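Local coordinates for protein arabinose metabolism transcriptional repressor (Bacillus subtilis, PDB 5D4S) that binds operator DNA through an N-terminal GntR-family winged helix-turn-helix domain and, as its name implies, represses genes of arabinose metabolism, at residues Gln27-Ile32 with Gly69-Gln74; Gln45-Glu50 with Gly83-Ala88. One frame throughout, in Å; residues are numbered along the deposited sequence.

Contact 1 (Gln27-Ile32 with Gly69-Gln74)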
ATOM      1  N   GLN B  27       2.422  12.264   1.723  1.00 32.85           N
ATOM      2  CA  GLN B  27       1.770  13.570   1.704  1.00 34.35           C
ATOM      3  C   GLN B  27       0.329  13.433   1.201  1.00 29.61           C
ATOM      4  O   GLN B  27      -0.587  14.070   1.733  1.00 35.91           O
ATOM      5  CB  GLN B  27       2.548  14.548   0.829  1.00 30.47           C
ATOM      6  CG  GLN B  27       3.958  14.785   1.333  1.00 38.49           C
ATOM      7  CD  GLN B  27       4.747  15.715   0.435  1.00 47.10           C
ATOM      8  OE1 GLN B  27       4.266  16.783   0.052  1.00 46.96           O
ATOM      9  NE2 GLN B  27       5.975  15.322   0.107  1.00 46.33           N
ATOM     10  N   VAL B  28       0.131  12.595   0.190  1.00 29.39           N
ATOM     11  CA  VAL B  28      -1.217  12.390  -0.337  1.00 24.58           C
ATOM     12  C   VAL B  28      -2.078  11.734   0.738  1.00 31.61           C
ATOM     13  O   VAL B  28      -3.212  12.157   0.962  1.00 33.18           O
ATOM     14  CB  VAL B  28      -1.204  11.552  -1.603  1.00 29.50           C
ATOM     15  CG1 VAL B  28      -2.618  11.160  -1.987  1.00 31.85           C
ATOM     16  CG2 VAL B  28      -0.557  12.342  -2.729  1.00 28.31           C
ATOM     17  N   LYS B  29      -1.528  10.730   1.424  1.00 32.93           N
ATOM     18  CA  LYS B  29      -2.206  10.121   2.579  1.00 32.16           C
ATOM     19  C   LYS B  29      -2.618  11.156   3.627  1.00 30.91           C
ATOM     20  O   LYS B  29      -3.732  11.108   4.147  1.00 33.55           O
ATOM     21  CB  LYS B  29      -1.310   9.069   3.252  1.00 31.67           C
ATOM     22  CG  LYS B  29      -1.274   7.749   2.540  1.00 34.20           C
ATOM     23  CD  LYS B  29      -0.200   6.790   3.076  1.00 37.11           C
ATOM     24  CE  LYS B  29      -0.452   6.406   4.524  1.00 40.65           C
ATOM     25  NZ  LYS B  29       0.595   5.453   5.014  1.00 38.03           N
ATOM     26  N   GLU B  30      -1.702  12.059   3.962  1.00 29.41           N
ATOM     27  CA  GLU B  30      -1.974  13.088   4.955  1.00 33.96           C
ATOM     28  C   GLU B  30      -3.109  14.011   4.511  1.00 37.76           C
ATOM     29  O   GLU B  30      -3.982  14.351   5.306  1.00 39.69           O
ATOM     30  CB  GLU B  30      -0.721  13.914   5.252  1.00 38.71           C
ATOM     31  CG  GLU B  30       0.008  13.463   6.505  1.00 52.08           C
ATOM     32  CD  GLU B  30       1.160  14.382   6.885  1.00 58.57           C
ATOM     33  OE1 GLU B  30       1.249  15.501   6.331  1.00 57.05           O
ATOM     34  OE2 GLU B  30       1.974  13.981   7.745  1.00 63.12           O
ATOM     35  N   GLU B  31      -3.096  14.414   3.244  1.00 36.10           N
ATOM     36  CA  GLU B  31      -4.140  15.316   2.757  1.00 39.75           C
ATOM     37  C   GLU B  31      -5.498  14.596   2.751  1.00 34.68           C
ATOM     38  O   GLU B  31      -6.480  15.084   3.310  1.00 39.89           O
ATOM     39  CB  GLU B  31      -3.779  15.842   1.364  1.00 36.89           C
ATOM     40  CG  GLU B  31      -4.804  16.799   0.758  1.00 50.19           C
ATOM     41  CD  GLU B  31      -4.684  18.208   1.299  1.00 62.38           C
ATOM     42  OE1 GLU B  31      -3.735  18.469   2.066  1.00 65.71           O
ATOM     43  OE2 GLU B  31      -5.538  19.056   0.952  1.00 71.09           O
ATOM     44  N   ILE B  32      -5.546  13.416   2.148  1.00 29.02           N
ATOM     45  CA  ILE B  32      -6.797  12.677   2.085  1.00 32.44           C
ATOM     46  C   ILE B  32      -7.324  12.421   3.493  1.00 38.63           C
ATOM     47  O   ILE B  32      -8.512  12.608   3.758  1.00 35.58           O
ATOM     48  CB  ILE B  32      -6.639  11.361   1.321  1.00 26.25           C
ATOM     49  CG1 ILE B  32      -6.350  11.661  -0.158  1.00 27.07           C
ATOM     50  CG2 ILE B  32      -7.922  10.542   1.404  1.00 35.76           C
ATOM     51  CD1 ILE B  32      -6.175  10.396  -1.040  1.00 27.48           C
ATOM     52  N   GLY B  69      -4.290   2.690  -0.736  1.00 28.53           N
ATOM     53  CA  GLY B  69      -4.124   1.337  -0.236  1.00 32.16           C
ATOM     54  C   GLY B  69      -3.734   1.338   1.230  1.00 31.12           C
ATOM     55  O   GLY B  69      -4.261   0.549   2.019  1.00 32.23           O
ATOM     56  N   ASP B  70      -2.823   2.230   1.611  1.00 26.50           N
ATOM     57  CA  ASP B  70      -2.472   2.324   3.021  1.00 31.48           C
ATOM     58  C   ASP B  70      -3.689   2.738   3.840  1.00 34.98           C
ATOM     59  O   ASP B  70      -3.931   2.200   4.925  1.00 38.95           O
ATOM     60  CB  ASP B  70      -1.348   3.334   3.259  1.00 28.49           C
ATOM     61  CG  ASP B  70       0.011   2.838   2.810  1.00 36.57           C
ATOM     62  OD1 ASP B  70       0.103   1.746   2.197  1.00 33.86           O
ATOM     63  OD2 ASP B  70       0.999   3.562   3.085  1.00 37.25           O
ATOM     64  N   LEU B  71      -4.440   3.719   3.344  1.00 28.09           N
ATOM     65  CA  LEU B  71      -5.589   4.209   4.119  1.00 28.02           C
ATOM     66  C   LEU B  71      -6.716   3.166   4.255  1.00 34.58           C
ATOM     67  O   LEU B  71      -7.381   3.107   5.286  1.00 33.85           O
ATOM     68  CB  LEU B  71      -6.125   5.507   3.497  1.00 34.57           C
ATOM     69  CG  LEU B  71      -5.202   6.724   3.619  1.00 34.36           C
ATOM     70  CD1 LEU B  71      -5.753   7.934   2.863  1.00 33.92           C
ATOM     71  CD2 LEU B  71      -4.958   7.083   5.085  1.00 39.27           C
ATOM     72  N   VAL B  72      -6.924   2.348   3.224  1.00 34.55           N
ATOM     73  CA  VAL B  72      -7.871   1.231   3.295  1.00 33.11           C
ATOM     74  C   VAL B  72      -7.374   0.248   4.343  1.00 38.04           C
ATOM     75  O   VAL B  72      -8.128  -0.196   5.212  1.00 35.00           O
ATOM     76  CB  VAL B  72      -8.028   0.535   1.926  1.00 31.28           C
ATOM     77  CG1 VAL B  72      -8.800  -0.793   2.045  1.00 34.61           C
ATOM     78  CG2 VAL B  72      -8.718   1.479   0.952  1.00 29.99           C
ATOM     79  N   SER B  73      -6.085  -0.060   4.269  1.00 36.81           N
ATOM     80  CA  SER B  73      -5.444  -0.910   5.262  1.00 45.72           C
ATOM     81  C   SER B  73      -5.634  -0.378   6.690  1.00 46.93           C
ATOM     82  O   SER B  73      -5.708  -1.153   7.636  1.00 50.45           O
ATOM     83  CB  SER B  73      -3.955  -1.049   4.947  1.00 49.15           C
ATOM     84  OG  SER B  73      -3.266  -1.656   6.020  1.00 59.59           O
ATOM     85  N   GLN B  74      -5.721   0.938   6.847  1.00 44.87           N
ATOM     86  CA  GLN B  74      -5.959   1.524   8.169  1.00 45.29           C
ATOM     87  C   GLN B  74      -7.428   1.483   8.566  1.00 44.79           C
ATOM     88  O   GLN B  74      -7.768   1.718   9.722  1.00 47.48           O
ATOM     89  CB  GLN B  74      -5.486   2.973   8.218  1.00 49.34           C
ATOM     90  CG  GLN B  74      -3.993   3.165   8.150  1.00 50.35           C
ATOM     91  CD  GLN B  74      -3.627   4.632   8.095  1.00 51.17           C
ATOM     92  OE1 GLN B  74      -4.336   5.478   8.641  1.00 51.81           O
ATOM     93  NE2 GLN B  74      -2.526   4.945   7.420  1.00 51.30           N
TER
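Lys-29 reaches from helix 24-35 to Asp-70 on helix 61-74 and forms a salt bridge, with NZ 2.7 Å from Asp-70 OD2. The ammonium comes in on the anti side of this oxygen, about 15° out of the carboxylate plane. A bend at the third torsion (chi3 63°) brings the end of the lysine chain alongside the CB side of the carboxylate, with CE 3.4 Å from Asp-70 CB; the two side chains cross at about a right angle. The other carboxylate oxygen, OD1, has a long, weak ion pair with Lys-66 one helical turn earlier, which leaves Lys-29 as the closer counter-charge. Helices 24-35 and 61-74 are the first and third of the winged helix-turn-helix domain, and their short segments cross at -52° with the axes 10.4 Å apart. Deeper between the helices the contact turns apolar: Leu-71 CD1 packs 3.7 Å from Ile-32 CG2, and the leucine continues onto Leu-76 and Leu-77. The backbone O of Lys-29, which accepts from the Ser-33 hydroxyl, lies 4.0 Å from Leu-71 CD1. At the exposed margin the amide of Gln-74 approaches the lysine, its NE2 3.9 Å from Lys-29 CE.

Contact 2 (Gln45-Glu50 with Gly83-Ala88). With nucleotides of chain C.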
ATOM      1  N   GLN B  45     -19.384   8.372   1.812  1.00 46.79           N
ATOM      2  CA  GLN B  45     -19.285   9.334   0.719  1.00 42.66           C
ATOM      3  C   GLN B  45     -18.059   9.014  -0.117  1.00 44.13           C
ATOM      4  O   GLN B  45     -17.026   8.566   0.403  1.00 40.54           O
ATOM      5  CB  GLN B  45     -19.206  10.774   1.230  1.00 45.89           C
ATOM      6  CG  GLN B  45     -20.468  11.291   1.881  1.00 55.41           C
ATOM      7  CD  GLN B  45     -20.361  12.763   2.234  1.00 58.28           C
ATOM      8  OE1 GLN B  45     -19.277  13.346   2.183  1.00 53.05           O
ATOM      9  NE2 GLN B  45     -21.487  13.372   2.588  1.00 62.96           N
ATOM     10  N   LYS B  46     -18.171   9.255  -1.414  1.00 41.84           N
ATOM     11  CA  LYS B  46     -17.118   8.891  -2.352  1.00 44.02           C
ATOM     12  C   LYS B  46     -16.047   9.967  -2.396  1.00 41.81           C
ATOM     13  O   LYS B  46     -16.369  11.161  -2.421  1.00 33.74           O
ATOM     14  CB  LYS B  46     -17.728   8.677  -3.739  1.00 48.15           C
ATOM     15  CG  LYS B  46     -16.769   8.227  -4.813  1.00 46.61           C
ATOM     16  CD  LYS B  46     -17.452   8.298  -6.180  1.00 54.76           C
ATOM     17  CE  LYS B  46     -16.441   8.217  -7.317  1.00 58.48           C
ATOM     18  NZ  LYS B  46     -15.604   9.444  -7.446  1.00 48.90           N
ATOM     19  N   ILE B  47     -14.782   9.558  -2.381  1.00 36.68           N
ATOM     20  CA  ILE B  47     -13.688  10.488  -2.605  1.00 36.00           C
ATOM     21  C   ILE B  47     -13.489  10.596  -4.110  1.00 35.01           C
ATOM     22  O   ILE B  47     -14.066   9.800  -4.855  1.00 35.36           O
ATOM     23  CB  ILE B  47     -12.377  10.033  -1.912  1.00 34.91           C
ATOM     24  CG1 ILE B  47     -11.806   8.770  -2.571  1.00 31.19           C
ATOM     25  CG2 ILE B  47     -12.598   9.833  -0.421  1.00 41.45           C
ATOM     26  CD1 ILE B  47     -10.397   8.451  -2.100  1.00 31.49           C
ATOM     27  N   PRO B  48     -12.681  11.570  -4.574  1.00 34.97           N
ATOM     28  CA  PRO B  48     -12.443  11.658  -6.018  1.00 31.52           C
ATOM     29  C   PRO B  48     -11.862  10.385  -6.608  1.00 31.26           C
ATOM     30  O   PRO B  48     -11.231   9.609  -5.893  1.00 28.03           O
ATOM     31  CB  PRO B  48     -11.435  12.798  -6.138  1.00 35.75           C
ATOM     32  CG  PRO B  48     -11.669  13.632  -4.942  1.00 36.47           C
ATOM     33  CD  PRO B  48     -12.009  12.669  -3.851  1.00 37.09           C
ATOM     34  N   THR B  49     -12.063  10.188  -7.905  1.00 34.11           N
ATOM     35  CA  THR B  49     -11.503   9.042  -8.604  1.00 28.89           C
ATOM     36  C   THR B  49      -9.985   9.081  -8.610  1.00 31.34           C
ATOM     37  O   THR B  49      -9.381  10.114  -8.318  1.00 24.44           O
ATOM     38  CB  THR B  49     -11.969   8.989 -10.043  1.00 29.71           C
ATOM     39  OG1 THR B  49     -11.396  10.096 -10.754  1.00 30.82           O
ATOM     40  CG2 THR B  49     -13.494   9.080 -10.112  1.00 30.30           C
ATOM     41  N   GLU B  50      -9.372   7.956  -8.957  1.00 25.77           N
ATOM     42  CA  GLU B  50      -7.922   7.878  -8.993  1.00 27.39           C
ATOM     43  C   GLU B  50      -7.384   8.852 -10.023  1.00 30.16           C
ATOM     44  O   GLU B  50      -6.373   9.475  -9.792  1.00 25.01           O
ATOM     45  CB  GLU B  50      -7.455   6.438  -9.285  1.00 27.61           C
ATOM     46  CG  GLU B  50      -7.619   5.526  -8.075  1.00 29.68           C
ATOM     47  CD  GLU B  50      -7.387   4.040  -8.395  1.00 33.76           C
ATOM     48  OE1 GLU B  50      -6.940   3.713  -9.516  1.00 32.93           O
ATOM     49  OE2 GLU B  50      -7.671   3.200  -7.519  1.00 28.83           O
ATOM     50  N   GLY B  83     -16.692   1.048  -8.878  1.00 30.59           N
ATOM     51  CA  GLY B  83     -17.595   1.925  -8.148  1.00 34.05           C
ATOM     52  C   GLY B  83     -16.858   3.171  -7.695  1.00 40.54           C
ATOM     53  O   GLY B  83     -17.101   4.277  -8.175  1.00 40.31           O
ATOM     54  N   GLY B  84     -15.942   2.998  -6.759  1.00 28.48           N
ATOM     55  CA  GLY B  84     -15.210   4.140  -6.254  1.00 34.08           C
ATOM     56  C   GLY B  84     -14.546   3.821  -4.938  1.00 37.45           C
ATOM     57  O   GLY B  84     -14.485   2.667  -4.526  1.00 35.14           O
ATOM     58  N   THR B  85     -14.047   4.856  -4.277  1.00 34.75           N
ATOM     59  CA  THR B  85     -13.446   4.708  -2.968  1.00 33.53           C
ATOM     60  C   THR B  85     -14.170   5.676  -2.041  1.00 37.47           C
ATOM     61  O   THR B  85     -14.481   6.807  -2.428  1.00 37.91           O
ATOM     62  CB  THR B  85     -11.911   4.961  -3.027  1.00 34.97           C
ATOM     63  OG1 THR B  85     -11.303   3.931  -3.818  1.00 35.91           O
ATOM     64  CG2 THR B  85     -11.285   4.950  -1.637  1.00 32.47           C
ATOM     65  N   PHE B  86     -14.472   5.209  -0.832  1.00 35.72           N
ATOM     66  CA  PHE B  86     -15.387   5.891   0.078  1.00 37.01           C
ATOM     67  C   PHE B  86     -14.801   6.011   1.481  1.00 39.29           C
ATOM     68  O   PHE B  86     -13.996   5.163   1.875  1.00 35.66           O
ATOM     69  CB  PHE B  86     -16.715   5.134   0.159  1.00 35.16           C
ATOM     70  CG  PHE B  86     -17.346   4.846  -1.188  1.00 35.67           C
ATOM     71  CD1 PHE B  86     -16.877   3.818  -1.990  1.00 34.83           C
ATOM     72  CD2 PHE B  86     -18.411   5.593  -1.634  1.00 37.80           C
ATOM     73  CE1 PHE B  86     -17.449   3.556  -3.224  1.00 37.36           C
ATOM     74  CE2 PHE B  86     -18.998   5.328  -2.867  1.00 39.30           C
ATOM     75  CZ  PHE B  86     -18.514   4.309  -3.659  1.00 34.90           C
ATOM     76  N   VAL B  87     -15.219   7.037   2.231  1.00 37.83           N
ATOM     77  CA  VAL B  87     -14.866   7.150   3.654  1.00 44.41           C
ATOM     78  C   VAL B  87     -15.546   6.034   4.423  1.00 49.27           C
ATOM     79  O   VAL B  87     -16.752   5.834   4.305  1.00 55.08           O
ATOM     80  CB  VAL B  87     -15.269   8.526   4.279  1.00 56.12           C
ATOM     81  CG1 VAL B  87     -15.192   8.504   5.817  1.00 28.56           C
ATOM     82  CG2 VAL B  87     -14.366   9.601   3.779  1.00 60.66           C
ATOM     83  N   ALA B  88     -14.761   5.294   5.194  1.00 45.99           N
ATOM     84  CA  ALA B  88     -15.301   4.219   6.005  1.00 42.54           C
ATOM     85  C   ALA B  88     -16.189   4.791   7.103  1.00 50.43           C
ATOM     86  O   ALA B  88     -15.890   5.845   7.679  1.00 47.54           O
ATOM     87  CB  ALA B  88     -14.185   3.397   6.592  1.00 41.68           C
ATOM     88  OXT ALA B  88     -17.231   4.219   7.430  1.00 55.94           O
TER
ATOM     89  P    DT C   8     -11.881   5.049  -8.766  1.00 27.55           P
ATOM     90  OP1  DT C   8     -12.257   5.662  -7.475  1.00 26.35           O
ATOM     91  OP2  DT C   8     -10.930   5.729  -9.694  1.00 26.63           O
ATOM     92  O5'  DT C   8     -11.502   3.519  -8.527  1.00 28.34           O
ATOM     93  C5'  DT C   8     -12.369   2.718  -7.722  1.00 22.80           C
ATOM     94  C4'  DT C   8     -12.042   1.242  -7.831  1.00 27.20           C
ATOM     95  O4'  DT C   8     -12.029   0.847  -9.230  1.00 28.47           O
ATOM     96  C3'  DT C   8     -10.680   0.823  -7.255  1.00 26.05           C
ATOM     97  O3'  DT C   8     -10.821  -0.427  -6.605  1.00 30.10           O
ATOM     98  C2'  DT C   8      -9.817   0.704  -8.505  1.00 25.07           C
ATOM     99  C1'  DT C   8     -10.833   0.174  -9.507  1.00 27.81           C
ATOM    100  N1   DT C   8     -10.457   0.407 -10.928  1.00 23.09           N
ATOM    101  C2   DT C   8     -10.487  -0.654 -11.795  1.00 26.31           C
ATOM    102  O2   DT C   8     -10.848  -1.766 -11.475  1.00 32.75           O
ATOM    103  N3   DT C   8     -10.114  -0.360 -13.062  1.00 27.58           N
ATOM    104  C4   DT C   8      -9.694   0.852 -13.548  1.00 27.51           C
ATOM    105  O4   DT C   8      -9.374   1.003 -14.727  1.00 30.48           O
ATOM    106  C5   DT C   8      -9.662   1.922 -12.583  1.00 32.29           C
ATOM    107  C7   DT C   8      -9.207   3.292 -12.992  1.00 28.51           C
ATOM    108  C6   DT C   8     -10.040   1.648 -11.328  1.00 25.74           C
ATOM    109  P    DT C   7     -15.134   8.138 -13.615  1.00 40.17           P
ATOM    110  OP1  DT C   7     -15.968   9.015 -12.759  1.00 37.20           O
ATOM    111  OP2  DT C   7     -13.967   8.662 -14.362  1.00 35.77           O
ATOM    112  O5'  DT C   7     -14.611   6.922 -12.754  1.00 30.92           O
ATOM    113  C5'  DT C   7     -15.489   6.166 -11.952  1.00 27.09           C
ATOM    114  C4'  DT C   7     -14.774   4.921 -11.443  1.00 25.73           C
ATOM    115  O4'  DT C   7     -14.659   3.933 -12.492  1.00 26.62           O
ATOM    116  C3'  DT C   7     -13.338   5.174 -10.939  1.00 25.42           C
ATOM    117  O3'  DT C   7     -13.293   4.959  -9.548  1.00 28.00           O
ATOM    118  C2'  DT C   7     -12.459   4.141 -11.688  1.00 26.64           C
ATOM    119  C1'  DT C   7     -13.482   3.182 -12.280  1.00 26.32           C
ATOM    120  N1   DT C   7     -13.063   2.578 -13.565  1.00 31.99           N
ATOM    121  C2   DT C   7     -13.115   1.211 -13.696  1.00 31.07           C
ATOM    122  O2   DT C   7     -13.490   0.464 -12.810  1.00 31.33           O
ATOM    123  N3   DT C   7     -12.744   0.740 -14.902  1.00 30.67           N
ATOM    124  C4   DT C   7     -12.304   1.439 -15.981  1.00 32.86           C
ATOM    125  O4   DT C   7     -11.982   0.870 -17.026  1.00 36.49           O
ATOM    126  C5   DT C   7     -12.255   2.875 -15.806  1.00 32.59           C
ATOM    127  C7   DT C   7     -11.790   3.756 -16.930  1.00 34.35           C
ATOM    128  C6   DT C   7     -12.639   3.380 -14.608  1.00 28.62           C
TER
HETATM  129  O   HOH W   1     -13.835   7.132  -6.018  1.00 29.65           O
HETATM  130  O   HOH W   2      -9.162   4.359  -5.478  1.00 46.54           O
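Lys-46 lays the start of its side chain against the Phe-86 ring, with CB 3.7 Å from Phe-86 CE2 and CG over one ring face. With CG anti to the backbone N (chi1 -177°), the lysine runs along the strand, and a turn at chi4 brings NZ back to donate to Ile-47 O at 3.0 Å. Tyr-78, on the neighbouring strand of the wing, also meets the phenylalanine ring, the planes inclined by about 20°. Ile-47 and Thr-85 instead meet through their branches: Ile-47 CD1 touches Thr-85 CG2 at 3.6 Å, next to Ile-68 and Leu-77 in the core. A single backbone bridge pairs Lys-46 with Phe-86, made by the bonds on either side of them: Val-87 N to Gln-45 O (3.0 Å) and Ile-47 N to Thr-85 O (2.8 Å). Thr-85 OG1 bonds to Ser-79 and to a water held by Glu-50 OE2. Glu-50 makes salt bridges with Arg-61 and Arg-65, while its backbone N donates almost straight (177°) to OP2 of DT8 of chain C at 2.8 Å. A second water takes the N-H of Thr-85 and donates to Ile-47 O and to OP1 of the same phosphate. One DNA phosphate is thus gripped directly at the start of helix 50-57 and through water from the wing, consistent with recognition of the DNA backbone here, the helix N terminus probably adding electrostatic attraction.

Overall arrangement
From the N terminus, helix 24-35 supplies the first half of contact 1, and the loop leading into helix 50-57 supplies the first half of contact 2. The chain then passes through helix 50-57 and into helix 61-74, the end of which returns to the first helix and closes contact 1 over 36 intervening residues. Strand 77-80 follows, and strand 84-87 closes contact 2 over 32. The two closures therefore cross, their segments alternating along the sequence, with centres 12 Å apart and no direct touch. Contact 1 ties the first helix to the third, whereas contact 2 ties the wing to the loop before the second helix, on the DNA side.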